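Local structure of import inner membrane translocase subunit TIM21 mitochondrial (Saccharomyces cerevisiae, 2CIU) at residues T8-R13 / H72-H77; F102-V107 / R114-K119. The protein helps to keep the TOM and TIM23 preprotein translocases in close contact, this chain being its domain in the mitochondrial intermembrane space. One frame throughout, in Å; residues are numbered along the deposited sequence.

Contact 1. Residues T8-R13 / H72-H77; sequences TQLFNR and HYMRFH
The ring of F11, on helix 6-20, meets the ring of F76, on strand 70-79, edge-to-face: a T-shaped pair with planes at 84° and centroids 5.0 Å apart. F11 supplies the edge, its CD1 and CE1 approaching one face of F76 off-centre, toward the rim; the nearest atoms are F11 CE1 and F76 CD1, at 3.7 Å.

M74, two residues earlier and on the same side of the strand, reaches the helix itself. Its CB leaves the strand toward the helix, and with CG anti to the backbone N and chi2 also anti, the chain stays extended as far as SD, which comes within 3.9 Å of F11 CB and equally close to F11 CA. A bend at chi3 (-83°) then turns CE aside to L10 CD2, 4.2 Å away. Here helix 6-20 packs on the antiparallel sheet, segment 8-13 crossing strand segment 72-77 at -53°, an alpha-plus-beta arrangement consistent with the NTF2 clan to which the TIM21 family is assigned. The alternate residues H72, M74 and F76 make up the strand's helix-facing side, and the contact is wholly apolar and largely buried. I58 also touches both F11 and M74. At the far end L10 CD2 sits 4.4 Å from CB of H72, whose imidazole ND1 is hydrogen-bonded to S60 OG.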
loop_
_atom_site.group_PDB
_atom_site.type_symbol
_atom_site.label_atom_id
_atom_site.label_comp_id
_atom_site.label_asym_id
_atom_site.label_seq_id
_atom_site.Cartn_x
_atom_site.Cartn_y
_atom_site.Cartn_z
ATOM N N THR A 8 12.119 2.394 -4.102
ATOM C CA THR A 8 11.884 3.725 -3.573
ATOM C C THR A 8 10.767 4.408 -4.358
ATOM O O THR A 8 9.835 4.955 -3.771
ATOM C CB THR A 8 13.165 4.579 -3.633
ATOM O OG1 THR A 8 14.156 4.004 -2.771
ATOM C CG2 THR A 8 12.876 6.010 -3.182
ATOM N N GLN A 9 10.846 4.362 -5.684
ATOM C CA GLN A 9 9.807 4.983 -6.500
ATOM C C GLN A 9 8.487 4.248 -6.351
ATOM O O GLN A 9 7.427 4.862 -6.326
ATOM C CB GLN A 9 10.226 5.031 -7.977
ATOM C CG GLN A 9 11.504 5.825 -8.183
ATOM C CD GLN A 9 11.739 6.284 -9.615
ATOM O OE1 GLN A 9 12.872 6.569 -9.993
ATOM N NE2 GLN A 9 10.676 6.375 -10.408
ATOM N N LEU A 10 8.549 2.929 -6.227
ATOM C CA LEU A 10 7.335 2.142 -6.083
ATOM C C LEU A 10 6.599 2.555 -4.806
ATOM O O LEU A 10 5.383 2.762 -4.807
ATOM C CB LEU A 10 7.698 0.653 -6.045
ATOM C CG LEU A 10 6.589 -0.356 -6.319
ATOM C CD1 LEU A 10 6.039 -0.142 -7.720
ATOM C CD2 LEU A 10 7.149 -1.765 -6.175
ATOM N N PHE A 11 7.355 2.682 -3.721
ATOM C CA PHE A 11 6.802 3.091 -2.438
ATOM C C PHE A 11 6.312 4.545 -2.469
ATOM O O PHE A 11 5.214 4.841 -2.016
ATOM C CB PHE A 11 7.856 2.938 -1.341
ATOM C CG PHE A 11 7.493 3.627 -0.054
ATOM C CD1 PHE A 11 6.514 3.109 0.790
ATOM C CD2 PHE A 11 8.098 4.829 0.288
ATOM C CE1 PHE A 11 6.140 3.781 1.957
ATOM C CE2 PHE A 11 7.731 5.507 1.451
ATOM C CZ PHE A 11 6.753 4.987 2.286
ATOM N N ASN A 12 7.126 5.448 -3.004
ATOM C CA ASN A 12 6.715 6.853 -3.044
ATOM C C ASN A 12 5.410 7.034 -3.806
ATOM O O ASN A 12 4.513 7.771 -3.397
ATOM C CB ASN A 12 7.803 7.716 -3.697
ATOM C CG ASN A 12 9.017 7.911 -2.801
ATOM O OD1 ASN A 12 8.974 7.642 -1.594
ATOM N ND2 ASN A 12 10.108 8.393 -3.391
ATOM N N ARG A 13 5.304 6.341 -4.927
ATOM C CA ARG A 13 4.127 6.412 -5.756
ATOM C C ARG A 13 2.903 5.844 -5.031
ATOM O O ARG A 13 1.821 6.437 -5.026
ATOM C CB ARG A 13 4.419 5.631 -7.036
ATOM C CG ARG A 13 3.293 5.505 -8.003
ATOM C CD ARG A 13 3.844 4.722 -9.173
ATOM N NE ARG A 13 2.817 4.301 -10.103
ATOM C CZ ARG A 13 3.016 3.366 -11.020
ATOM N NH1 ARG A 13 4.203 2.772 -11.109
ATOM N NH2 ARG A 13 2.033 3.024 -11.836
ATOM N N HIS A 72 6.104 -7.844 -8.548
ATOM C CA HIS A 72 6.707 -7.308 -7.333
ATOM C C HIS A 72 5.612 -7.103 -6.299
ATOM O O HIS A 72 4.553 -6.554 -6.603
ATOM C CB HIS A 72 7.382 -5.953 -7.603
ATOM C CG HIS A 72 8.582 -6.042 -8.490
ATOM N ND1 HIS A 72 9.864 -5.832 -8.030
ATOM C CD2 HIS A 72 8.696 -6.329 -9.808
ATOM C CE1 HIS A 72 10.717 -5.986 -9.027
ATOM N NE2 HIS A 72 10.034 -6.289 -10.116
ATOM N N TYR A 73 5.864 -7.552 -5.077
ATOM C CA TYR A 73 4.901 -7.400 -4.000
ATOM C C TYR A 73 5.546 -6.539 -2.925
ATOM O O TYR A 73 6.702 -6.739 -2.569
ATOM C CB TYR A 73 4.527 -8.765 -3.422
ATOM C CG TYR A 73 3.854 -9.658 -4.431
ATOM C CD1 TYR A 73 2.471 -9.704 -4.538
ATOM C CD2 TYR A 73 4.616 -10.443 -5.292
ATOM C CE1 TYR A 73 1.852 -10.521 -5.480
ATOM C CE2 TYR A 73 4.016 -11.257 -6.238
ATOM C CZ TYR A 73 2.636 -11.296 -6.325
ATOM O OH TYR A 73 2.042 -12.126 -7.249
ATOM N N MET A 74 4.794 -5.571 -2.422
ATOM C CA MET A 74 5.315 -4.684 -1.398
ATOM C C MET A 74 4.257 -4.395 -0.355
ATOM O O MET A 74 3.092 -4.151 -0.687
ATOM C CB MET A 74 5.773 -3.366 -2.026
ATOM C CG MET A 74 6.260 -2.344 -0.995
ATOM S SD MET A 74 6.768 -0.764 -1.760
ATOM C CE MET A 74 8.413 -1.170 -2.241
ATOM N N ARG A 75 4.662 -4.443 0.909
ATOM C CA ARG A 75 3.752 -4.125 1.991
ATOM C C ARG A 75 4.371 -3.022 2.830
ATOM O O ARG A 75 5.573 -3.015 3.069
ATOM C CB ARG A 75 3.470 -5.356 2.855
ATOM C CG ARG A 75 2.580 -6.313 2.107
ATOM C CD ARG A 75 2.103 -7.473 2.921
ATOM N NE ARG A 75 1.127 -8.199 2.118
ATOM C CZ ARG A 75 0.533 -9.328 2.483
ATOM N NH1 ARG A 75 0.810 -9.885 3.654
ATOM N NH2 ARG A 75 -0.343 -9.892 1.665
ATOM N N PHE A 76 3.543 -2.070 3.243
ATOM C CA PHE A 76 4.027 -0.992 4.098
ATOM C C PHE A 76 2.858 -0.463 4.909
ATOM O O PHE A 76 1.721 -0.884 4.720
ATOM C CB PHE A 76 4.702 0.126 3.270
ATOM C CG PHE A 76 3.795 0.819 2.299
ATOM C CD1 PHE A 76 3.016 1.910 2.695
ATOM C CD2 PHE A 76 3.730 0.398 0.975
ATOM C CE1 PHE A 76 2.195 2.567 1.779
ATOM C CE2 PHE A 76 2.912 1.048 0.057
ATOM C CZ PHE A 76 2.143 2.137 0.456
ATOM N N HIS A 77 3.129 0.445 5.837
ATOM C CA HIS A 77 2.063 0.974 6.656
ATOM C C HIS A 77 1.954 2.470 6.537
ATOM O O HIS A 77 2.920 3.134 6.181
ATOM C CB HIS A 77 2.302 0.667 8.136
ATOM C CG HIS A 77 2.225 -0.788 8.482
ATOM N ND1 HIS A 77 3.317 -1.628 8.437
ATOM C CD2 HIS A 77 1.184 -1.545 8.897
ATOM C CE1 HIS A 77 2.949 -2.842 8.814
ATOM N NE2 HIS A 77 1.661 -2.816 9.100
#

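Contact 2. Residues F102-V107 / R114-K119; sequences FINMYV and RYYLIK
F102, near the start of strand 101-108, packs on I118, whose CD1 lies near the plane of the phenyl ring at its edge, with CB of F102 close by. After I103, N104 starts away from the opposing segment, but CG anti to the backbone N (chi1 180°) brings its amide back to it. ND2 donates to I118 O over 3.3 Å, nearly along the C=O axis, and lies at the edge of the Y116 ring, while a water links N104 OD1 to Y116 OH. M105 N donates to the same I118 O at 3.0 Å, leaving that carbonyl gripped twice.

M105 O in turn accepts from L117 N at 2.8 Å and from I118 N at 3.1 Å: two residues facing one is a classic beta bulge, set in the antiparallel hairpin of strands 101-108 and 115-116. The extended M105 side chain brings SD to L117 CD1.

Y106 and Y116 form the non-hydrogen-bonded pair. Y106 CB stands over the centre of the Y116 ring in a CH-pi contact, 3.8 Å from its centroid. The guanidinium of R114 lies flat on the Y106 ring, planes 20° apart, with CZ 3.9 Å from the ring centroid, an off-centre cation-pi contact; D108 holds R114 NE in a salt bridge. A leucine in place of Y106 would probably leave the guanidinium without its aromatic platform and freer to turn about the D108 bridge. V107 closes the pairing with Y115 through two backbone hydrogen bonds, V107 N to Y115 O at 2.8 Å and Y115 N to V107 O at 3.0 Å.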
loop_
_atom_site.group_PDB
_atom_site.type_symbol
_atom_site.label_atom_id
_atom_site.label_comp_id
_atom_site.label_asym_id
_atom_site.label_seq_id
_atom_site.Cartn_x
_atom_site.Cartn_y
_atom_site.Cartn_z
ATOM N N PHE A 102 0.438 -1.085 -11.775
ATOM C CA PHE A 102 -0.038 -1.502 -10.466
ATOM C C PHE A 102 -1.133 -2.511 -10.805
ATOM O O PHE A 102 -2.103 -2.182 -11.489
ATOM C CB PHE A 102 -0.624 -0.327 -9.680
ATOM C CG PHE A 102 0.396 0.451 -8.881
ATOM C CD1 PHE A 102 1.758 0.313 -9.133
ATOM C CD2 PHE A 102 -0.013 1.332 -7.889
ATOM C CE1 PHE A 102 2.697 1.045 -8.406
ATOM C CE2 PHE A 102 0.920 2.071 -7.156
ATOM C CZ PHE A 102 2.271 1.927 -7.414
ATOM N N ILE A 103 -0.951 -3.742 -10.340
ATOM C CA ILE A 103 -1.885 -4.830 -10.599
ATOM C C ILE A 103 -2.973 -4.968 -9.536
ATOM O O ILE A 103 -4.131 -5.261 -9.844
ATOM C CB ILE A 103 -1.113 -6.172 -10.677
ATOM C CG1 ILE A 103 -0.108 -6.130 -11.825
ATOM C CG2 ILE A 103 -2.092 -7.335 -10.844
ATOM C CD1 ILE A 103 0.784 -7.351 -11.893
ATOM N N ASN A 104 -2.603 -4.740 -8.284
ATOM C CA ASN A 104 -3.532 -4.897 -7.179
ATOM C C ASN A 104 -3.017 -4.020 -6.048
ATOM O O ASN A 104 -1.823 -3.966 -5.814
ATOM C CB ASN A 104 -3.524 -6.376 -6.740
ATOM C CG ASN A 104 -4.464 -6.667 -5.581
ATOM O OD1 ASN A 104 -4.237 -7.607 -4.806
ATOM N ND2 ASN A 104 -5.523 -5.880 -5.459
ATOM N N MET A 105 -3.911 -3.314 -5.372
ATOM C CA MET A 105 -3.490 -2.493 -4.250
ATOM C C MET A 105 -4.649 -2.315 -3.285
ATOM O O MET A 105 -5.734 -1.880 -3.671
ATOM C CB MET A 105 -2.977 -1.137 -4.737
ATOM C CG MET A 105 -2.445 -0.284 -3.598
ATOM S SD MET A 105 -1.868 1.333 -4.189
ATOM C CE MET A 105 -0.769 1.724 -2.890
ATOM N N TYR A 106 -4.445 -2.705 -2.030
ATOM C CA TYR A 106 -5.507 -2.552 -1.061
ATOM C C TYR A 106 -4.951 -2.103 0.275
ATOM O O TYR A 106 -3.741 -2.159 0.527
ATOM C CB TYR A 106 -6.336 -3.845 -0.930
ATOM C CG TYR A 106 -5.604 -5.053 -0.371
ATOM C CD1 TYR A 106 -5.366 -5.187 1.000
ATOM C CD2 TYR A 106 -5.154 -6.061 -1.223
ATOM C CE1 TYR A 106 -4.693 -6.302 1.512
ATOM C CE2 TYR A 106 -4.483 -7.175 -0.726
ATOM C CZ TYR A 106 -4.253 -7.291 0.631
ATOM O OH TYR A 106 -3.554 -8.377 1.107
ATOM N N VAL A 107 -5.854 -1.629 1.119
ATOM C CA VAL A 107 -5.485 -1.118 2.421
ATOM C C VAL A 107 -6.346 -1.734 3.484
ATOM O O VAL A 107 -7.571 -1.723 3.375
ATOM C CB VAL A 107 -5.676 0.411 2.478
ATOM C CG1 VAL A 107 -5.251 0.930 3.839
ATOM C CG2 VAL A 107 -4.894 1.064 1.360
ATOM N N ARG A 114 -11.694 -4.218 3.975
ATOM C CA ARG A 114 -10.526 -4.047 3.126
ATOM C C ARG A 114 -10.904 -3.104 1.993
ATOM O O ARG A 114 -11.932 -3.290 1.334
ATOM C CB ARG A 114 -10.082 -5.400 2.562
ATOM C CG ARG A 114 -9.039 -5.308 1.486
ATOM C CD ARG A 114 -8.461 -6.689 1.223
ATOM N NE ARG A 114 -7.715 -7.180 2.379
ATOM C CZ ARG A 114 -7.186 -8.399 2.455
ATOM N NH1 ARG A 114 -7.343 -9.247 1.442
ATOM N NH2 ARG A 114 -6.482 -8.751 3.517
ATOM N N TYR A 115 -10.067 -2.094 1.759
ATOM C CA TYR A 115 -10.331 -1.101 0.734
ATOM C C TYR A 115 -9.398 -1.217 -0.462
ATOM O O TYR A 115 -8.185 -1.073 -0.331
ATOM C CB TYR A 115 -10.204 0.299 1.347
ATOM C CG TYR A 115 -10.736 1.398 0.477
ATOM C CD1 TYR A 115 -11.996 1.947 0.715
ATOM C CD2 TYR A 115 -9.997 1.879 -0.600
ATOM C CE1 TYR A 115 -12.503 2.950 -0.105
ATOM C CE2 TYR A 115 -10.494 2.884 -1.421
ATOM C CZ TYR A 115 -11.744 3.411 -1.168
ATOM O OH TYR A 115 -12.229 4.399 -1.992
ATOM N N TYR A 116 -9.961 -1.475 -1.636
ATOM C CA TYR A 116 -9.140 -1.590 -2.833
ATOM C C TYR A 116 -8.959 -0.275 -3.575
ATOM O O TYR A 116 -9.928 0.351 -4.002
ATOM C CB TYR A 116 -9.743 -2.624 -3.797
ATOM C CG TYR A 116 -9.450 -4.053 -3.406
ATOM C CD1 TYR A 116 -8.384 -4.740 -3.985
ATOM C CD2 TYR A 116 -10.201 -4.699 -2.424
ATOM C CE1 TYR A 116 -8.068 -6.040 -3.594
ATOM C CE2 TYR A 116 -9.894 -6.005 -2.023
ATOM C CZ TYR A 116 -8.824 -6.662 -2.613
ATOM O OH TYR A 116 -8.485 -7.931 -2.200
ATOM N N LEU A 117 -7.712 0.151 -3.706
ATOM C CA LEU A 117 -7.392 1.354 -4.459
ATOM C C LEU A 117 -7.286 0.939 -5.917
ATOM O O LEU A 117 -7.652 1.684 -6.821
ATOM C CB LEU A 117 -6.066 1.958 -3.996
ATOM C CG LEU A 117 -6.100 2.675 -2.643
ATOM C CD1 LEU A 117 -4.689 3.118 -2.260
ATOM C CD2 LEU A 117 -7.036 3.870 -2.725
ATOM N N ILE A 118 -6.772 -0.265 -6.141
ATOM C CA ILE A 118 -6.635 -0.784 -7.490
ATOM C C ILE A 118 -7.137 -2.212 -7.475
ATOM O O ILE A 118 -6.552 -3.077 -6.823
ATOM C CB ILE A 118 -5.166 -0.734 -7.960
ATOM C CG1 ILE A 118 -4.726 0.733 -8.039
ATOM C CG2 ILE A 118 -5.017 -1.427 -9.315
ATOM C CD1 ILE A 118 -3.295 0.946 -8.424
ATOM N N LYS A 119 -8.253 -2.441 -8.160
ATOM C CA LYS A 119 -8.834 -3.774 -8.232
ATOM C C LYS A 119 -8.246 -4.496 -9.426
ATOM O O LYS A 119 -8.209 -3.962 -10.536
ATOM C CB LYS A 119 -10.354 -3.693 -8.364
ATOM C CG LYS A 119 -11.060 -3.341 -7.068
ATOM C CD LYS A 119 -12.564 -3.310 -7.261
ATOM C CE LYS A 119 -13.280 -3.003 -5.959
ATOM N NZ LYS A 119 -14.762 -3.004 -6.130
HETATM O O HOH W 1 -6.322 -9.253 -3.181
#

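In the fold
Both segments of contact 1 precede those of contact 2 in the sequence, and the centres of the two contacts lie about 13 Å apart. Both belong to one antiparallel sheet: strand 84-92 runs between strand 70-79 of contact 1 and strand 101-108 of contact 2, and strand 115-116 follows beyond. Helix 6-20 spans the two, since F102 packs against L10 and M17, M105 against A14 and L117 against V18. R13 also meets the F102 ring in a cation-pi contact, so the N-terminal helix packs against both the middle of the sheet and the late hairpin of this intermembrane-space domain.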